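Exoglucanase A (Cellulomonas fimi, PDB 7CBD) hydrolyses the beta-1,4-glucosidic bonds of cellulose with inversion of anomeric configuration, releasing cellobiose, this chain being its family 6 catalytic domain. Local coordinates at residues D269-T274 / S356-F361; L199-N204 / E263-F268. All coordinates share one frame; numbering follows the deposited sequence. Where two conformers were deposited one is given.

Interaction 1. Residues D269-T274 / S356-F361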
ATOM      1  N   ASP A 269      11.882  -2.358   9.377  1.00  6.61           N
ATOM      2  CA  ASP A 269      10.453  -2.099   9.500  1.00  5.86           C
ATOM      3  C   ASP A 269      10.149  -0.719   8.942  1.00  5.69           C
ATOM      4  O   ASP A 269      11.051   0.040   8.584  1.00  6.18           O
ATOM      5  CB  ASP A 269       9.967  -2.270  10.948  1.00  6.93           C
ATOM      6  CG  ASP A 269      10.709  -1.385  11.934  1.00  8.09           C
ATOM      7  OD1 ASP A 269      10.905  -0.197  11.626  1.00  9.35           O
ATOM      8  OD2 ASP A 269      11.067  -1.877  13.031  1.00 10.00           O
ATOM      9  N   GLU A 270       8.857  -0.408   8.873  1.00  5.73           N
ATOM     10  CA  GLU A 270       8.424   0.789   8.168  1.00  5.32           C
ATOM     11  C   GLU A 270       8.511   2.043   9.019  1.00  5.46           C
ATOM     12  O   GLU A 270       8.637   3.138   8.465  1.00  6.18           O
ATOM     13  CB  GLU A 270       7.020   0.588   7.589  1.00  5.39           C
ATOM     14  CG  GLU A 270       6.975  -0.491   6.502  1.00  6.20           C
ATOM     15  CD  GLU A 270       7.887  -0.173   5.324  1.00  5.44           C
ATOM     16  OE1 GLU A 270       7.529   0.705   4.513  1.00  6.58           O
ATOM     17  OE2 GLU A 270       8.971  -0.789   5.211  1.00  7.20           O
ATOM     18  N   ILE A 271       8.455   1.918  10.346  1.00  5.72           N
ATOM     19  CA  ILE A 271       8.756   3.070  11.194  1.00  6.51           C
ATOM     20  C   ILE A 271      10.173   3.558  10.923  1.00  6.73           C
ATOM     21  O   ILE A 271      10.411   4.751  10.703  1.00  6.90           O
ATOM     22  CB  ILE A 271       8.535   2.730  12.681  1.00  7.92           C
ATOM     23  CG1 ILE A 271       7.037   2.589  12.987  1.00  8.49           C
ATOM     24  CG2 ILE A 271       9.182   3.781  13.585  1.00  8.70           C
ATOM     25  CD1 ILE A 271       6.221   3.822  12.682  1.00  9.45           C
ATOM     26  N   ASP A 272      11.133   2.636  10.913  1.00  6.94           N
ATOM     27  CA  ASP A 272      12.508   3.043  10.659  1.00  7.52           C
ATOM     28  C   ASP A 272      12.682   3.536   9.228  1.00  6.88           C
ATOM     29  O   ASP A 272      13.422   4.494   8.982  1.00  7.55           O
ATOM     30  CB  ASP A 272      13.461   1.894  10.986  1.00  9.58           C
ATOM     31  CG  ASP A 272      13.453   1.536  12.468  1.00 12.04           C
ATOM     32  OD1 ASP A 272      12.966   2.350  13.281  1.00 14.79           O
ATOM     33  OD2 ASP A 272      13.925   0.441  12.829  1.00 13.84           O
ATOM     34  N   TYR A 273      11.986   2.906   8.280  1.00  6.76           N
ATOM     35  CA  TYR A 273      12.116   3.286   6.880  1.00  6.97           C
ATOM     36  C   TYR A 273      11.562   4.687   6.629  1.00  5.63           C
ATOM     37  O   TYR A 273      12.193   5.492   5.938  1.00  6.46           O
ATOM     38  CB  TYR A 273      11.424   2.241   5.997  1.00  8.09           C
ATOM     39  CG  TYR A 273      11.473   2.589   4.534  1.00  7.48           C
ATOM     40  CD1 TYR A 273      12.688   2.709   3.865  1.00  6.89           C
ATOM     41  CD2 TYR A 273      10.305   2.811   3.818  1.00  6.48           C
ATOM     42  CE1 TYR A 273      12.727   3.052   2.522  1.00  7.35           C
ATOM     43  CE2 TYR A 273      10.334   3.157   2.487  1.00  6.07           C
ATOM     44  CZ  TYR A 273      11.552   3.279   1.843  1.00  6.88           C
ATOM     45  OH  TYR A 273      11.612   3.636   0.521  1.00  7.87           O
ATOM     46  N   THR A 274      10.394   5.008   7.193  1.00  5.74           N
ATOM     47  CA  THR A 274       9.839   6.347   6.992  1.00  6.19           C
ATOM     48  C   THR A 274      10.717   7.424   7.630  1.00  5.65           C
ATOM     49  O   THR A 274      10.872   8.514   7.067  1.00  6.43           O
ATOM     50  CB  THR A 274       8.387   6.438   7.479  1.00  7.51           C
ATOM     51  OG1 THR A 274       8.277   5.931   8.814  1.00  6.71           O
ATOM     52  CG2 THR A 274       7.444   5.661   6.561  1.00  8.23           C
ATOM     53  N   SER A 356       9.369   9.590  12.400  1.00  7.15           N
ATOM     54  CA  SER A 356       8.767   9.113  11.169  1.00  6.98           C
ATOM     55  C   SER A 356       7.843  10.139  10.529  1.00  7.52           C
ATOM     56  O   SER A 356       7.393   9.915   9.404  1.00  7.76           O
ATOM     57  CB  SER A 356       7.983   7.823  11.439  1.00  7.57           C
ATOM     58  OG  SER A 356       8.834   6.791  11.900  1.00  8.35           O
ATOM     59  N   HIS A 357       7.503  11.218  11.236  1.00  6.91           N
ATOM     60  CA  HIS A 357       6.694  12.303  10.677  1.00  7.17           C
ATOM     61  C   HIS A 357       5.402  11.783  10.044  1.00  6.68           C
ATOM     62  O   HIS A 357       5.076  12.103   8.901  1.00  7.39           O
ATOM     63  CB  HIS A 357       7.501  13.133   9.674  1.00  8.71           C
ATOM     64  CG  HIS A 357       8.652  13.860  10.288  1.00  9.77           C
ATOM     65  ND1 HIS A 357       8.580  15.187  10.654  1.00 12.57           N
ATOM     66  CD2 HIS A 357       9.899  13.445  10.615  1.00 10.72           C
ATOM     67  CE1 HIS A 357       9.735  15.558  11.177  1.00 12.94           C
ATOM     68  NE2 HIS A 357      10.550  14.518  11.172  1.00 12.11           N
ATOM     69  N   LEU A 358       4.653  10.982  10.801  1.00  6.74           N
ATOM     70  CA  LEU A 358       3.498  10.270  10.266  1.00  7.01           C
ATOM     71  C   LEU A 358       2.249  11.145  10.288  1.00  7.35           C
ATOM     72  O   LEU A 358       1.789  11.562  11.355  1.00  9.01           O
ATOM     73  CB  LEU A 358       3.240   8.994  11.066  1.00  8.23           C
ATOM     74  CG  LEU A 358       4.341   7.932  10.956  1.00  8.85           C
ATOM     75  CD1 LEU A 358       4.209   6.908  12.076  1.00 10.19           C
ATOM     76  CD2 LEU A 358       4.308   7.241   9.600  1.00  9.90           C
ATOM     77  N   ASP A 359       1.673  11.374   9.109  1.00  6.55           N
ATOM     78  CA  ASP A 359       0.375  12.037   9.034  1.00  6.47           C
ATOM     79  C   ASP A 359      -0.751  11.120   9.495  1.00  6.19           C
ATOM     80  O   ASP A 359      -1.740  11.594  10.070  1.00  5.91           O
ATOM     81  CB  ASP A 359       0.081  12.470   7.594  1.00  6.90           C
ATOM     82  CG  ASP A 359       0.839  13.718   7.171  1.00  7.06           C
ATOM     83  OD1 ASP A 359       1.477  14.390   8.012  1.00  7.01           O
ATOM     84  OD2 ASP A 359       0.797  14.029   5.965  1.00  7.37           O
ATOM     85  N   ALA A 360      -0.632   9.819   9.227  1.00  6.06           N
ATOM     86  CA  ALA A 360      -1.683   8.841   9.487  1.00  6.44           C
ATOM     87  C   ALA A 360      -1.167   7.446   9.167  1.00  6.36           C
ATOM     88  O   ALA A 360      -0.216   7.275   8.397  1.00  6.22           O
ATOM     89  CB  ALA A 360      -2.922   9.110   8.630  1.00  6.93           C
ATOM     90  N   PHE A 361      -1.811   6.451   9.778  1.00  6.49           N
ATOM     91  CA  PHE A 361      -1.844   5.098   9.234  1.00  6.18           C
ATOM     92  C   PHE A 361      -3.104   4.981   8.389  1.00  6.27           C
ATOM     93  O   PHE A 361      -4.168   5.494   8.763  1.00  6.53           O
ATOM     94  CB  PHE A 361      -1.871   4.041  10.345  1.00  6.16           C
ATOM     95  CG  PHE A 361      -0.633   4.019  11.193  1.00  7.76           C
ATOM     96  CD1 PHE A 361       0.614   4.231  10.626  1.00  7.45           C
ATOM     97  CD2 PHE A 361      -0.714   3.773  12.557  1.00  9.48           C
ATOM     98  CE1 PHE A 361       1.756   4.212  11.402  1.00  8.87           C
ATOM     99  CE2 PHE A 361       0.432   3.747  13.342  1.00  9.77           C
ATOM    100  CZ  PHE A 361       1.666   3.977  12.763  1.00  9.49           C
TER
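The first turn of helix 270-283, one of the helices packed around the largely parallel sheet of the distorted beta/alpha barrel of glycosyl hydrolase family 6, is joined to the chain entering strand 358-362 through Ser356 and Ile271. Ser356 OG donates to the carbonyl oxygen Ile271 O at 2.8 Å. It meets that oxygen at a C=O...donor angle of 121°, tilted 27° from the carbonyl plane. The serine hydroxyl lies anti to its own carbonyl carbon (chi1 -62°), which turns it to the helix. Thr274, nearly one turn after Ile271, brings its OG1 alongside the same serine, 3.2 Å from Ser356 CB. That hydroxyl also lies near the carbonyls of its own helical turn, 2.8 Å from Glu270 O and 3.1 Å from Ile271 O.

Helix 270-283 comes after strand 228-231 and the small hairpin 250-255, and leads to strand 291-295, which pairs in parallel with 358-362; Thr274 and Leu358 both rest on Val294 of strand 291-295. Beside the polar pair the contact turns apolar: the ends of Ile271 and Leu358 meet at about a right angle, CD1 to CD1 at 3.7 Å. Ile271 CG2 also touches Ser356 OG, at 3.5 Å. Tyr353 adds to the packing on Ile271. The start of the helix is fixed by Asp269 at the N-cap, whose OD1 accepts from Asp272 N at 2.9 Å in a nearly straight bond, while its OD2 takes the backbone N of Glu241.

Interaction 2. Residues L199-N204 / E263-F268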
ATOM      1  N   LEU A 199      13.854  -0.627  -0.638  1.00  7.24           N
ATOM      2  CA  LEU A 199      14.662   0.583  -0.739  1.00  7.46           C
ATOM      3  C   LEU A 199      15.419   0.936   0.536  1.00  7.55           C
ATOM      4  O   LEU A 199      16.009   2.017   0.604  1.00  8.15           O
ATOM      5  CB  LEU A 199      13.796   1.769  -1.190  1.00  9.29           C
ATOM      6  CG  LEU A 199      12.991   1.527  -2.469  1.00 10.74           C
ATOM      7  CD1 LEU A 199      12.022   2.665  -2.715  1.00 12.78           C
ATOM      8  CD2 LEU A 199      13.934   1.320  -3.663  1.00 11.53           C
ATOM      9  N   GLY A 200      15.434   0.061   1.545  1.00  6.74           N
ATOM     10  CA  GLY A 200      16.042   0.432   2.814  1.00  7.44           C
ATOM     11  C   GLY A 200      17.554   0.578   2.770  1.00  6.55           C
ATOM     12  O   GLY A 200      18.126   1.349   3.552  1.00  6.75           O
ATOM     13  N   TRP A 201      18.222  -0.171   1.888  1.00  6.93           N
ATOM     14  CA  TRP A 201      19.667  -0.040   1.714  1.00  7.48           C
ATOM     15  C   TRP A 201      20.024   1.387   1.321  1.00  8.35           C
ATOM     16  O   TRP A 201      19.350   1.997   0.490  1.00  8.86           O
ATOM     17  CB  TRP A 201      20.145  -0.987   0.606  1.00  7.95           C
ATOM     18  CG  TRP A 201      19.895  -2.437   0.912  1.00  8.34           C
ATOM     19  CD1 TRP A 201      20.757  -3.308   1.519  1.00  8.85           C
ATOM     20  CD2 TRP A 201      18.701  -3.185   0.630  1.00  7.22           C
ATOM     21  NE1 TRP A 201      20.169  -4.544   1.641  1.00  9.25           N
ATOM     22  CE2 TRP A 201      18.913  -4.499   1.094  1.00  8.34           C
ATOM     23  CE3 TRP A 201      17.479  -2.873   0.023  1.00  7.81           C
ATOM     24  CZ2 TRP A 201      17.946  -5.500   0.974  1.00  9.04           C
ATOM     25  CZ3 TRP A 201      16.510  -3.868  -0.082  1.00  8.05           C
ATOM     26  CH2 TRP A 201      16.752  -5.163   0.391  1.00  8.84           C
ATOM     27  N   ASP A 202      21.110   1.913   1.909  1.00 10.29           N
ATOM     28  CA  ASP A 202      21.601   3.237   1.522  1.00 11.63           C
ATOM     29  C   ASP A 202      21.773   3.351   0.011  1.00 11.53           C
ATOM     30  O   ASP A 202      21.463   4.393  -0.585  1.00 11.61           O
ATOM     31  CB  ASP A 202      22.954   3.517   2.182  1.00 14.49           C
ATOM     32  CG  ASP A 202      22.846   3.862   3.651  1.00 17.63           C
ATOM     33  OD1 ASP A 202      21.722   4.016   4.165  1.00 17.05           O
ATOM     34  OD2 ASP A 202      23.907   4.001   4.295  1.00 20.98           O
ATOM     35  N   SER A 203      22.273   2.296  -0.629  0.53 11.31           N
ATOM     36  CA  SER A 203      22.526   2.352  -2.063  0.53 10.55           C
ATOM     37  C   SER A 203      21.246   2.445  -2.889  0.53  9.64           C
ATOM     38  O   SER A 203      21.318   2.777  -4.076  0.53 10.53           O
ATOM     39  CB  SER A 203      23.307   1.117  -2.486  0.53 11.79           C
ATOM     40  OG  SER A 203      22.685  -0.025  -1.940  0.53 11.44           O
ATOM     41  N   ASN A 204      20.089   2.138  -2.301  1.00  8.84           N
ATOM     42  CA  ASN A 204      18.807   2.307  -2.973  1.00  8.42           C
ATOM     43  C   ASN A 204      18.039   3.522  -2.472  1.00  7.86           C
ATOM     44  O   ASN A 204      17.436   4.246  -3.271  1.00  8.79           O
ATOM     45  CB  ASN A 204      17.941   1.055  -2.797  1.00  7.92           C
ATOM     46  CG  ASN A 204      18.480  -0.144  -3.567  1.00  7.77           C
ATOM     47  OD1 ASN A 204      19.412  -0.027  -4.364  1.00  8.83           O
ATOM     48  ND2 ASN A 204      17.884  -1.312  -3.333  1.00  8.55           N
ATOM     49  N   GLU A 263      19.987  -9.119   4.435  1.00  7.30           N
ATOM     50  CA  GLU A 263      20.902  -8.791   3.330  1.00  8.08           C
ATOM     51  C   GLU A 263      21.611  -7.453   3.556  1.00  8.19           C
ATOM     52  O   GLU A 263      21.785  -6.657   2.630  1.00  8.46           O
ATOM     53  CB  GLU A 263      20.180  -8.796   1.975  1.00  8.14           C
ATOM     54  CG  GLU A 263      19.546 -10.127   1.593  1.00  9.97           C
ATOM     55  CD  GLU A 263      18.741 -10.073   0.296  1.00 10.08           C
ATOM     56  OE1 GLU A 263      18.323  -8.972  -0.128  1.00 11.09           O
ATOM     57  OE2 GLU A 263      18.505 -11.152  -0.293  1.00 11.49           O
ATOM     58  N   TRP A 264      22.007  -7.192   4.802  1.00  9.08           N
ATOM     59  CA  TRP A 264      22.765  -6.010   5.244  1.00  8.11           C
ATOM     60  C   TRP A 264      21.929  -4.728   5.371  1.00  8.38           C
ATOM     61  O   TRP A 264      22.486  -3.675   5.698  1.00  9.80           O
ATOM     62  CB  TRP A 264      24.042  -5.743   4.426  1.00  9.90           C
ATOM     63  CG  TRP A 264      25.022  -6.897   4.431  1.00 12.10           C
ATOM     64  CD1 TRP A 264      25.077  -7.933   3.540  1.00 13.67           C
ATOM     65  CD2 TRP A 264      26.086  -7.122   5.366  1.00 12.14           C
ATOM     66  NE1 TRP A 264      26.107  -8.787   3.864  1.00 14.07           N
ATOM     67  CE2 TRP A 264      26.743  -8.309   4.979  1.00 12.88           C
ATOM     68  CE3 TRP A 264      26.548  -6.433   6.491  1.00 12.98           C
ATOM     69  CZ2 TRP A 264      27.835  -8.821   5.678  1.00 14.20           C
ATOM     70  CZ3 TRP A 264      27.633  -6.944   7.184  1.00 13.13           C
ATOM     71  CH2 TRP A 264      28.263  -8.127   6.775  1.00 13.72           C
ATOM     72  N   ASN A 265      20.625  -4.785   5.124  1.00  6.69           N
ATOM     73  CA  ASN A 265      19.744  -3.630   5.262  1.00  6.82           C
ATOM     74  C   ASN A 265      19.625  -3.236   6.737  1.00  8.21           C
ATOM     75  O   ASN A 265      19.430  -4.093   7.598  1.00  8.65           O
ATOM     76  CB  ASN A 265      18.374  -4.073   4.746  1.00  6.76           C
ATOM     77  CG  ASN A 265      17.441  -2.934   4.405  1.00  5.57           C
ATOM     78  OD1 ASN A 265      17.558  -1.813   4.903  1.00  7.28           O
ATOM     79  ND2 ASN A 265      16.476  -3.236   3.541  1.00  6.34           N
ATOM     80  N   PHE A 266      19.724  -1.930   7.031  1.00  7.41           N
ATOM     81  CA  PHE A 266      19.498  -1.432   8.391  1.00  7.91           C
ATOM     82  C   PHE A 266      18.029  -1.173   8.708  1.00  7.32           C
ATOM     83  O   PHE A 266      17.699  -0.927   9.875  1.00  8.42           O
ATOM     84  CB  PHE A 266      20.240  -0.113   8.635  1.00  8.89           C
ATOM     85  CG  PHE A 266      21.702  -0.270   8.926  1.00  9.86           C
ATOM     86  CD1 PHE A 266      22.144  -0.610  10.196  1.00 11.42           C
ATOM     87  CD2 PHE A 266      22.639  -0.037   7.934  1.00 10.35           C
ATOM     88  CE1 PHE A 266      23.499  -0.737  10.462  1.00 12.09           C
ATOM     89  CE2 PHE A 266      23.992  -0.158   8.196  1.00 11.30           C
ATOM     90  CZ  PHE A 266      24.419  -0.504   9.467  1.00 12.16           C
ATOM     91  N   ASP A 267      17.146  -1.186   7.711  1.00  6.31           N
ATOM     92  CA  ASP A 267      15.738  -0.843   7.915  1.00  5.57           C
ATOM     93  C   ASP A 267      14.944  -2.144   7.957  1.00  5.90           C
ATOM     94  O   ASP A 267      14.638  -2.732   6.916  1.00  6.69           O
ATOM     95  CB  ASP A 267      15.209   0.069   6.808  1.00  6.28           C
ATOM     96  CG  ASP A 267      15.814   1.465   6.834  1.00  7.17           C
ATOM     97  OD1 ASP A 267      16.596   1.790   7.751  1.00  9.10           O
ATOM     98  OD2 ASP A 267      15.503   2.251   5.917  1.00  7.36           O
ATOM     99  N   PHE A 268      14.596  -2.578   9.167  1.00  6.57           N
ATOM    100  CA  PHE A 268      13.855  -3.813   9.381  1.00  6.55           C
ATOM    101  C   PHE A 268      12.346  -3.601   9.367  1.00  6.36           C
ATOM    102  O   PHE A 268      11.592  -4.580   9.386  1.00  6.76           O
ATOM    103  CB  PHE A 268      14.187  -4.412  10.753  1.00  7.21           C
ATOM    104  CG  PHE A 268      15.601  -4.924  10.914  1.00  7.78           C
ATOM    105  CD1 PHE A 268      16.530  -4.907   9.882  1.00  7.72           C
ATOM    106  CD2 PHE A 268      15.982  -5.449  12.140  1.00  9.11           C
ATOM    107  CE1 PHE A 268      17.816  -5.405  10.083  1.00  7.99           C
ATOM    108  CE2 PHE A 268      17.253  -5.949  12.341  1.00  8.92           C
ATOM    109  CZ  PHE A 268      18.174  -5.924  11.316  1.00  9.14           C
TER
HETATM  110  O   HOH W   1      20.101   0.413   5.303  1.00  9.88           O
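An Asx turn in the loop before helix 270-283 sets Asn265 against Trp201, the N-cap residue of helix 202-218. The asparagine CG stands anti to the backbone N (chi1 -162°), which carries the amide across the indole. Asn265 CB sits over the five-membered ring, 3.9 Å from its centroid, as a CH-pi contact, and ND2 lies 3.4 Å above the plane of the indole, over the centre of the ring system. The amide is inclined to the indole by 34°, neither flat on it nor upright. At the indole edge Trp201 NE1 donates to Glu263 O at 2.8 Å, almost in the ring plane and nearly straight (165° at the hydrogen), though the donor approaches from above the carbonyl plane. One face and the N-H edge of the indole are thus held by the same loop, which here meets the corner between helices 196-199 and 202-218. Glu263 also brings OE1 to 3.7 Å from Trp201 CZ2, while its OE2 is hydrogen-bonded to His330 NE2.

The Asx turn itself is closed by Asp267 N donating to Asn265 OD1 at 2.9 Å, and ND2 reaches back to Ser196 O, so both ends of the amide are bonded and its rotation is fixed. Gly200 has no side chain, and its backbone lies directly against the amide oxygen, Gly200 C 3.2 Å from Asn265 OD1. Asp267 also packs on the glycine, and its OD2 is hydrogen-bonded to His276 ND1 of helix 270-283. A water bridges the two backbones, donating to Gly200 O at 2.8 Å and accepting from Phe266 N.

The segments run 199-204, 263-268, 269-274, 356-361 along the chain, so interaction 2 closes before interaction 1 opens, and 263-268 leads directly into 269-274. Their centres lie about 16 Å apart within the family 6 catalytic domain. Interaction 2 is the outer one, partly buried, tying the loop before helix 270-283 to the junction of helices 196-199 and 202-218; interaction 1 is buried nearer the centre, joining the start of that helix to the chain entering strand 358-362. Tyr273 connects them: its OH, hydrogen-bonded to Ile193 O, packs 3.3 Å from Leu199 CB, and its CD1 lies 3.5 Å from Asp267 OD2. The approach to helix 270-283 and its first turn are thereby anchored to distant parts of the chain.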